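Local coordinates for protein alpha-fucosidase (PDB 2EAB) that probably hydrolyses alpha-1,2-L-fucosidic linkages, the chain being the calcium-binding catalytic part of a longer, probably membrane-bound bifidobacterial protein, at residues N135-G147 with L203-Y215. Residues are numbered along the deposited sequence; the frame is centred on the assembly and turned at random.
Sequences NYLNWGDIYLDYG and LNFNVSMPTNTNY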
ATOM      1  N   ASN A 135     -10.143 -13.867  -7.877  1.00  5.46           N
ATOM      2  CA  ASN A 135      -9.195 -13.560  -6.818  1.00  5.93           C
ATOM      3  C   ASN A 135      -7.777 -13.827  -7.294  1.00  5.78           C
ATOM      4  O   ASN A 135      -7.573 -14.370  -8.382  1.00  6.11           O
ATOM      5  CB  ASN A 135      -9.526 -14.306  -5.507  1.00  5.99           C
ATOM      6  CG  ASN A 135      -9.411 -15.835  -5.605  1.00  6.55           C
ATOM      7  OD1 ASN A 135      -9.295 -16.433  -6.680  1.00  7.87           O
ATOM      8  ND2 ASN A 135      -9.452 -16.471  -4.446  1.00  5.21           N
ATOM      9  N   TYR A 136      -6.810 -13.402  -6.490  1.00  5.63           N
ATOM     10  CA  TYR A 136      -5.404 -13.674  -6.728  1.00  6.02           C
ATOM     11  C   TYR A 136      -5.072 -15.089  -6.280  1.00  5.96           C
ATOM     12  O   TYR A 136      -5.484 -15.501  -5.196  1.00  6.17           O
ATOM     13  CB  TYR A 136      -4.579 -12.697  -5.906  1.00  6.05           C
ATOM     14  CG  TYR A 136      -3.084 -12.762  -6.128  1.00  6.20           C
ATOM     15  CD1 TYR A 136      -2.544 -12.608  -7.398  1.00  6.07           C
ATOM     16  CD2 TYR A 136      -2.208 -12.928  -5.057  1.00  6.39           C
ATOM     17  CE1 TYR A 136      -1.170 -12.627  -7.602  1.00  6.39           C
ATOM     18  CE2 TYR A 136      -0.828 -12.959  -5.248  1.00  6.81           C
ATOM     19  CZ  TYR A 136      -0.320 -12.802  -6.523  1.00  6.73           C
ATOM     20  OH  TYR A 136       1.040 -12.802  -6.732  1.00  6.59           O
ATOM     21  N   LEU A 137      -4.314 -15.808  -7.105  1.00  6.11           N
ATOM     22  CA  LEU A 137      -3.929 -17.193  -6.823  1.00  6.39           C
ATOM     23  C   LEU A 137      -2.464 -17.337  -6.467  1.00  6.29           C
ATOM     24  O   LEU A 137      -1.603 -16.785  -7.158  1.00  7.00           O
ATOM     25  CB  LEU A 137      -4.131 -18.063  -8.066  1.00  6.79           C
ATOM     26  CG  LEU A 137      -5.513 -18.254  -8.676  1.00  8.06           C
ATOM     27  CD1 LEU A 137      -5.436 -19.103  -9.926  1.00  8.34           C
ATOM     28  CD2 LEU A 137      -6.461 -18.859  -7.694  1.00 11.35           C
ATOM     29  N   ASN A 138      -2.169 -18.135  -5.440  1.00  6.28           N
ATOM     30  CA  ASN A 138      -0.838 -18.718  -5.339  1.00  6.58           C
ATOM     31  C   ASN A 138      -0.593 -19.505  -6.624  1.00  6.57           C
ATOM     32  O   ASN A 138      -1.441 -20.299  -7.035  1.00  7.19           O
ATOM     33  CB  ASN A 138      -0.719 -19.648  -4.135  1.00  6.65           C
ATOM     34  CG  ASN A 138       0.509 -20.535  -4.214  1.00  6.54           C
ATOM     35  OD1 ASN A 138       1.647 -20.062  -4.116  1.00  8.68           O
ATOM     36  ND2 ASN A 138       0.292 -21.822  -4.425  1.00  6.07           N
ATOM     37  N   TRP A 139       0.554 -19.283  -7.259  1.00  6.98           N
ATOM     38  CA  TRP A 139       0.889 -19.994  -8.489  1.00  7.25           C
ATOM     39  C   TRP A 139       1.178 -21.461  -8.165  1.00  7.16           C
ATOM     40  O   TRP A 139       0.563 -22.372  -8.738  1.00  7.09           O
ATOM     41  CB  TRP A 139       2.083 -19.330  -9.175  1.00  7.80           C
ATOM     42  CG  TRP A 139       2.485 -19.927 -10.493  1.00  8.02           C
ATOM     43  CD1 TRP A 139       2.966 -21.187 -10.717  1.00  8.56           C
ATOM     44  CD2 TRP A 139       2.477 -19.269 -11.760  1.00  7.72           C
ATOM     45  NE1 TRP A 139       3.244 -21.355 -12.052  1.00  8.97           N
ATOM     46  CE2 TRP A 139       2.950 -20.196 -12.715  1.00  8.70           C
ATOM     47  CE3 TRP A 139       2.103 -17.989 -12.186  1.00  7.91           C
ATOM     48  CZ2 TRP A 139       3.071 -19.879 -14.068  1.00  8.94           C
ATOM     49  CZ3 TRP A 139       2.224 -17.674 -13.531  1.00  8.48           C
ATOM     50  CH2 TRP A 139       2.703 -18.618 -14.457  1.00  9.34           C
ATOM     51  N   GLY A 140       2.100 -21.678  -7.231  1.00  7.60           N
ATOM     52  CA  GLY A 140       2.473 -23.015  -6.797  1.00  7.92           C
ATOM     53  C   GLY A 140       3.712 -22.943  -5.937  1.00  8.11           C
ATOM     54  O   GLY A 140       3.862 -22.020  -5.124  1.00  8.03           O
ATOM     55  N   ASP A 141       4.597 -23.916  -6.122  1.00  8.56           N
ATOM     56  CA  ASP A 141       5.846 -23.993  -5.370  1.00  8.94           C
ATOM     57  C   ASP A 141       6.973 -24.515  -6.242  1.00  9.33           C
ATOM     58  O   ASP A 141       6.736 -25.246  -7.200  1.00  9.77           O
ATOM     59  CB  ASP A 141       5.710 -24.932  -4.167  1.00  9.39           C
ATOM     60  CG  ASP A 141       4.602 -24.526  -3.221  1.00  9.63           C
ATOM     61  OD1 ASP A 141       4.889 -23.796  -2.251  1.00  9.68           O
ATOM     62  OD2 ASP A 141       3.447 -24.949  -3.447  1.00 11.37           O
ATOM     63  N   ILE A 142       8.196 -24.118  -5.897  1.00  9.53           N
ATOM     64  CA  ILE A 142       9.408 -24.761  -6.386  1.00  9.73           C
ATOM     65  C   ILE A 142       9.906 -25.671  -5.268  1.00  9.87           C
ATOM     66  O   ILE A 142      10.116 -25.216  -4.141  1.00  9.81           O
ATOM     67  CB  ILE A 142      10.507 -23.727  -6.736  1.00  9.82           C
ATOM     68  CG1 ILE A 142       9.988 -22.725  -7.775  1.00 11.05           C
ATOM     69  CG2 ILE A 142      11.783 -24.429  -7.232  1.00 10.44           C
ATOM     70  CD1 ILE A 142      10.839 -21.475  -7.920  1.00 12.76           C
ATOM     71  N   TYR A 143      10.063 -26.958  -5.574  1.00  9.96           N
ATOM     72  CA  TYR A 143      10.652 -27.909  -4.627  1.00 10.34           C
ATOM     73  C   TYR A 143      12.036 -28.344  -5.076  1.00 10.57           C
ATOM     74  O   TYR A 143      12.239 -28.690  -6.238  1.00 10.61           O
ATOM     75  CB  TYR A 143       9.762 -29.137  -4.435  1.00 10.58           C
ATOM     76  CG  TYR A 143       8.570 -28.906  -3.536  1.00 10.49           C
ATOM     77  CD1 TYR A 143       8.708 -28.894  -2.149  1.00 11.05           C
ATOM     78  CD2 TYR A 143       7.298 -28.705  -4.070  1.00 10.63           C
ATOM     79  CE1 TYR A 143       7.612 -28.694  -1.319  1.00 11.54           C
ATOM     80  CE2 TYR A 143       6.193 -28.499  -3.243  1.00 11.25           C
ATOM     81  CZ  TYR A 143       6.360 -28.493  -1.872  1.00 11.67           C
ATOM     82  OH  TYR A 143       5.282 -28.296  -1.044  1.00 12.24           O
ATOM     83  N   LEU A 144      12.980 -28.303  -4.139  1.00 10.96           N
ATOM     84  CA  LEU A 144      14.342 -28.768  -4.368  1.00 11.83           C
ATOM     85  C   LEU A 144      14.611 -29.881  -3.365  1.00 12.22           C
ATOM     86  O   LEU A 144      14.915 -29.622  -2.202  1.00 12.29           O
ATOM     87  CB  LEU A 144      15.349 -27.620  -4.211  1.00 12.13           C
ATOM     88  CG  LEU A 144      15.114 -26.354  -5.047  1.00 12.56           C
ATOM     89  CD1 LEU A 144      16.029 -25.221  -4.603  1.00 13.46           C
ATOM     90  CD2 LEU A 144      15.294 -26.626  -6.525  1.00 13.59           C
ATOM     91  N   ASP A 145      14.454 -31.123  -3.821  1.00 13.02           N
ATOM     92  CA  ASP A 145      14.502 -32.279  -2.930  1.00 13.89           C
ATOM     93  C   ASP A 145      15.886 -32.919  -2.952  1.00 14.10           C
ATOM     94  O   ASP A 145      16.285 -33.532  -3.941  1.00 14.10           O
ATOM     95  CB  ASP A 145      13.407 -33.297  -3.293  1.00 14.24           C
ATOM     96  CG  ASP A 145      13.254 -34.405  -2.254  1.00 15.77           C
ATOM     97  OD1 ASP A 145      14.061 -34.478  -1.303  1.00 16.73           O
ATOM     98  OD2 ASP A 145      12.316 -35.220  -2.393  1.00 18.88           O
ATOM     99  N   TYR A 146      16.604 -32.755  -1.845  1.00 14.51           N
ATOM    100  CA  TYR A 146      17.975 -33.236  -1.704  1.00 15.02           C
ATOM    101  C   TYR A 146      18.036 -34.715  -1.323  1.00 15.68           C
ATOM    102  O   TYR A 146      19.090 -35.347  -1.437  1.00 16.01           O
ATOM    103  CB  TYR A 146      18.722 -32.386  -0.670  1.00 14.85           C
ATOM    104  CG  TYR A 146      19.150 -31.013  -1.163  1.00 14.33           C
ATOM    105  CD1 TYR A 146      18.207 -30.057  -1.557  1.00 14.14           C
ATOM    106  CD2 TYR A 146      20.498 -30.665  -1.220  1.00 14.55           C
ATOM    107  CE1 TYR A 146      18.600 -28.797  -2.007  1.00 14.11           C
ATOM    108  CE2 TYR A 146      20.904 -29.408  -1.661  1.00 13.88           C
ATOM    109  CZ  TYR A 146      19.950 -28.476  -2.053  1.00 14.05           C
ATOM    110  OH  TYR A 146      20.357 -27.233  -2.490  1.00 14.54           O
ATOM    111  N   GLY A 147      16.907 -35.254  -0.862  1.00 16.28           N
ATOM    112  CA  GLY A 147      16.789 -36.671  -0.522  1.00 17.25           C
ATOM    113  C   GLY A 147      17.725 -37.158   0.570  1.00 18.06           C
ATOM    114  O   GLY A 147      18.243 -38.276   0.491  1.00 18.21           O
ATOM    115  N   LEU A 203      26.406 -32.264  -4.645  1.00 15.26           N
ATOM    116  CA  LEU A 203      25.158 -31.575  -4.966  1.00 14.89           C
ATOM    117  C   LEU A 203      24.248 -32.491  -5.781  1.00 14.75           C
ATOM    118  O   LEU A 203      24.476 -32.734  -6.969  1.00 14.84           O
ATOM    119  CB  LEU A 203      25.407 -30.236  -5.668  1.00 14.82           C
ATOM    120  CG  LEU A 203      24.210 -29.278  -5.780  1.00 14.76           C
ATOM    121  CD1 LEU A 203      23.623 -28.928  -4.409  1.00 15.05           C
ATOM    122  CD2 LEU A 203      24.622 -28.022  -6.522  1.00 15.00           C
ATOM    123  N   ASN A 204      23.232 -33.016  -5.102  1.00 14.44           N
ATOM    124  CA  ASN A 204      22.272 -33.945  -5.676  1.00 14.46           C
ATOM    125  C   ASN A 204      20.869 -33.539  -5.257  1.00 14.14           C
ATOM    126  O   ASN A 204      20.572 -33.472  -4.062  1.00 14.34           O
ATOM    127  CB  ASN A 204      22.560 -35.372  -5.200  1.00 14.73           C
ATOM    128  CG  ASN A 204      23.937 -35.855  -5.605  1.00 15.41           C
ATOM    129  OD1 ASN A 204      24.144 -36.297  -6.730  1.00 16.26           O
ATOM    130  ND2 ASN A 204      24.887 -35.773  -4.681  1.00 16.32           N
ATOM    131  N   PHE A 205      20.014 -33.251  -6.233  1.00 14.06           N
ATOM    132  CA  PHE A 205      18.639 -32.857  -5.935  1.00 13.71           C
ATOM    133  C   PHE A 205      17.703 -33.005  -7.125  1.00 13.47           C
ATOM    134  O   PHE A 205      18.134 -33.045  -8.276  1.00 13.54           O
ATOM    135  CB  PHE A 205      18.572 -31.420  -5.383  1.00 13.83           C
ATOM    136  CG  PHE A 205      18.965 -30.368  -6.378  1.00 14.16           C
ATOM    137  CD1 PHE A 205      18.016 -29.805  -7.223  1.00 14.53           C
ATOM    138  CD2 PHE A 205      20.284 -29.935  -6.466  1.00 14.76           C
ATOM    139  CE1 PHE A 205      18.372 -28.839  -8.149  1.00 14.53           C
ATOM    140  CE2 PHE A 205      20.650 -28.963  -7.388  1.00 15.01           C
ATOM    141  CZ  PHE A 205      19.690 -28.413  -8.232  1.00 14.87           C
ATOM    142  N   ASN A 206      16.414 -33.086  -6.813  1.00 13.33           N
ATOM    143  CA  ASN A 206      15.356 -33.093  -7.802  1.00 13.13           C
ATOM    144  C   ASN A 206      14.637 -31.749  -7.749  1.00 12.80           C
ATOM    145  O   ASN A 206      14.260 -31.290  -6.669  1.00 12.78           O
ATOM    146  CB  ASN A 206      14.391 -34.241  -7.499  1.00 13.58           C
ATOM    147  CG  ASN A 206      13.204 -34.275  -8.431  1.00 14.64           C
ATOM    148  OD1 ASN A 206      12.267 -33.485  -8.292  1.00 15.26           O
ATOM    149  ND2 ASN A 206      13.220 -35.211  -9.373  1.00 15.54           N
ATOM    150  N   VAL A 207      14.465 -31.117  -8.906  1.00 12.10           N
ATOM    151  CA  VAL A 207      13.719 -29.860  -8.971  1.00 12.11           C
ATOM    152  C   VAL A 207      12.380 -30.054  -9.673  1.00 11.69           C
ATOM    153  O   VAL A 207      12.310 -30.625 -10.763  1.00 11.57           O
ATOM    154  CB  VAL A 207      14.543 -28.688  -9.592  1.00 12.45           C
ATOM    155  CG1 VAL A 207      15.106 -29.053 -10.946  1.00 13.35           C
ATOM    156  CG2 VAL A 207      13.699 -27.419  -9.693  1.00 12.88           C
ATOM    157  N   SER A 208      11.323 -29.592  -9.015  1.00 11.21           N
ATOM    158  CA  SER A 208       9.980 -29.619  -9.575  1.00 11.03           C
ATOM    159  C   SER A 208       9.297 -28.279  -9.324  1.00 10.83           C
ATOM    160  O   SER A 208       9.736 -27.495  -8.478  1.00 10.53           O
ATOM    161  CB  SER A 208       9.166 -30.769  -8.977  1.00 11.20           C
ATOM    162  OG  SER A 208       9.063 -30.655  -7.570  1.00 11.61           O
ATOM    163  N   MET A 209       8.232 -28.008 -10.072  1.00 10.67           N
ATOM    164  CA  MET A 209       7.494 -26.759  -9.900  1.00 11.09           C
ATOM    165  C   MET A 209       5.985 -26.981 -10.031  1.00 10.89           C
ATOM    166  O   MET A 209       5.356 -26.481 -10.972  1.00 11.60           O
ATOM    167  CB  MET A 209       7.999 -25.695 -10.879  1.00 11.20           C
ATOM    168  CG  MET A 209       7.601 -24.269 -10.509  1.00 11.80           C
ATOM    169  SD  MET A 209       8.381 -23.080 -11.608  1.00 12.40           S
ATOM    170  CE  MET A 209       7.663 -21.557 -11.027  1.00 11.89           C
ATOM    171  N   PRO A 210       5.397 -27.731  -9.080  1.00 10.55           N
ATOM    172  CA  PRO A 210       3.967 -28.009  -9.141  1.00 10.26           C
ATOM    173  C   PRO A 210       3.130 -26.755  -8.932  1.00  9.58           C
ATOM    174  O   PRO A 210       3.419 -25.940  -8.050  1.00  9.67           O
ATOM    175  CB  PRO A 210       3.747 -28.984  -7.981  1.00 10.55           C
ATOM    176  CG  PRO A 210       4.855 -28.681  -7.026  1.00 10.84           C
ATOM    177  CD  PRO A 210       6.022 -28.362  -7.901  1.00 10.89           C
ATOM    178  N   THR A 211       2.103 -26.606  -9.753  1.00  9.00           N
ATOM    179  CA  THR A 211       1.112 -25.565  -9.547  1.00  8.55           C
ATOM    180  C   THR A 211       0.235 -25.931  -8.353  1.00  8.52           C
ATOM    181  O   THR A 211       0.098 -27.112  -8.004  1.00  9.01           O
ATOM    182  CB  THR A 211       0.247 -25.370 -10.794  1.00  8.30           C
ATOM    183  OG1 THR A 211      -0.116 -26.658 -11.308  1.00  8.72           O
ATOM    184  CG2 THR A 211       1.003 -24.577 -11.861  1.00  9.34           C
ATOM    185  N   ASN A 212      -0.351 -24.917  -7.722  1.00  7.83           N
ATOM    186  CA  ASN A 212      -1.257 -25.138  -6.613  1.00  7.83           C
ATOM    187  C   ASN A 212      -2.386 -26.045  -7.084  1.00  8.09           C
ATOM    188  O   ASN A 212      -2.955 -25.830  -8.151  1.00  7.77           O
ATOM    189  CB  ASN A 212      -1.798 -23.801  -6.115  1.00  7.87           C
ATOM    190  CG  ASN A 212      -2.582 -23.925  -4.836  1.00  7.72           C
ATOM    191  OD1 ASN A 212      -3.607 -24.614  -4.789  1.00  7.93           O
ATOM    192  ND2 ASN A 212      -2.124 -23.246  -3.786  1.00  7.71           N
ATOM    193  N   THR A 213      -2.700 -27.060  -6.289  1.00  8.48           N
ATOM    194  CA  THR A 213      -3.624 -28.107  -6.709  1.00  9.51           C
ATOM    195  C   THR A 213      -5.097 -27.753  -6.490  1.00  9.21           C
ATOM    196  O   THR A 213      -5.968 -28.607  -6.689  1.00 11.14           O
ATOM    197  CB  THR A 213      -3.301 -29.433  -5.983  1.00 10.03           C
ATOM    198  OG1 THR A 213      -3.408 -29.239  -4.567  1.00 12.82           O
ATOM    199  CG2 THR A 213      -1.883 -29.894  -6.308  1.00 11.61           C
ATOM    200  N   ASN A 214      -5.382 -26.512  -6.093  1.00  8.28           N
ATOM    201  CA  ASN A 214      -6.737 -26.138  -5.678  1.00  8.07           C
ATOM    202  C   ASN A 214      -7.530 -25.265  -6.647  1.00  7.61           C
ATOM    203  O   ASN A 214      -8.741 -25.102  -6.484  1.00  7.77           O
ATOM    204  CB  ASN A 214      -6.704 -25.513  -4.285  1.00  8.82           C
ATOM    205  CG  ASN A 214      -6.056 -26.427  -3.263  1.00  9.34           C
ATOM    206  OD1 ASN A 214      -4.955 -26.149  -2.776  1.00 12.85           O
ATOM    207  ND2 ASN A 214      -6.712 -27.534  -2.961  1.00  8.77           N
ATOM    208  N   TYR A 215      -6.857 -24.692  -7.638  1.00  7.27           N
ATOM    209  CA  TYR A 215      -7.558 -23.993  -8.702  1.00  7.02           C
ATOM    210  C   TYR A 215      -7.773 -24.892  -9.911  1.00  6.80           C
ATOM    211  O   TYR A 215      -6.957 -25.772 -10.195  1.00  6.93           O
ATOM    212  CB  TYR A 215      -6.880 -22.675  -9.079  1.00  7.22           C
ATOM    213  CG  TYR A 215      -5.437 -22.691  -9.548  1.00  7.22           C
ATOM    214  CD1 TYR A 215      -5.107 -22.960 -10.874  1.00  7.40           C
ATOM    215  CD2 TYR A 215      -4.406 -22.319  -8.681  1.00  7.38           C
ATOM    216  CE1 TYR A 215      -3.778 -22.901 -11.311  1.00  8.36           C
ATOM    217  CE2 TYR A 215      -3.081 -22.256  -9.106  1.00  7.99           C
ATOM    218  CZ  TYR A 215      -2.772 -22.549 -10.419  1.00  7.55           C
ATOM    219  OH  TYR A 215      -1.468 -22.485 -10.854  1.00  8.79           O
TER
HETATM  220  O   HOH W   1       4.528 -23.938 -12.262  1.00 13.07           O
HETATM  221  O   HOH W   2       2.130 -26.239  -5.517  1.00 13.60           O
HETATM  222  O   HOH W   3      21.599 -34.466  -1.715  1.00 32.16           O
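Leu137 lays its CD1 methyl on one face of the Tyr215 ring, 3.8 Å from the centroid, and Asn212 O lies over the rim of the opposite face. At the ring's edge the Tyr215 hydroxyl reaches Trp139 O, OH to O 2.9 Å, in the carbonyl plane and on a lone pair. With CG between the backbone N and carbonyl carbon (chi1 58°), the Tyr215 ring is set against 135-147, its face to Leu137 and its hydroxyl to Trp139. Trp139 O also accepts from Asn212 N, so two donors grip it, the second tilted out of the plane. The indole meets Thr211 CG2 obliquely, and in its plane NE1 gives a hydrogen bond to a water that passes one on to Met209 O. At the far end Phe205 CB stands over one face of Tyr146, 4.2 Å from the centroid; the two rings, 27° from parallel, are offset with centroids 5.7 Å apart and stack little. Tyr143 meets Pro210 CG edge-on, CD2 to CG 3.8 Å, while Arg69 makes a cation-pi contact with its ring. Along the middle the backbones pair: Tyr143 exchanges two hydrogen bonds with Ser208, Asp145 two with Asn206, and Asp141 N reaches Pro210 O at 3.0 Å. A second water links Pro210 O to Asp141 OD2, whose partner oxygen OD1 is held by Arg71 and Thr73. On the sheet face opposite Tyr143, Ser208, Asp145 and Asn206, Leu144 CD2 lies alongside Val207 CG2 at 3.6 Å; Leu144 packs on Leu195 of strand 190-197 and Val207 on Ile246 of strand 241-250. Trp139 and Gly140 form a classic beta bulge opposite Phe74. The arrangement is that of neighbouring antiparallel strands whose sheet packs against a second one, the beta-sandwich of the N-terminal domain in family 95 glycoside hydrolases.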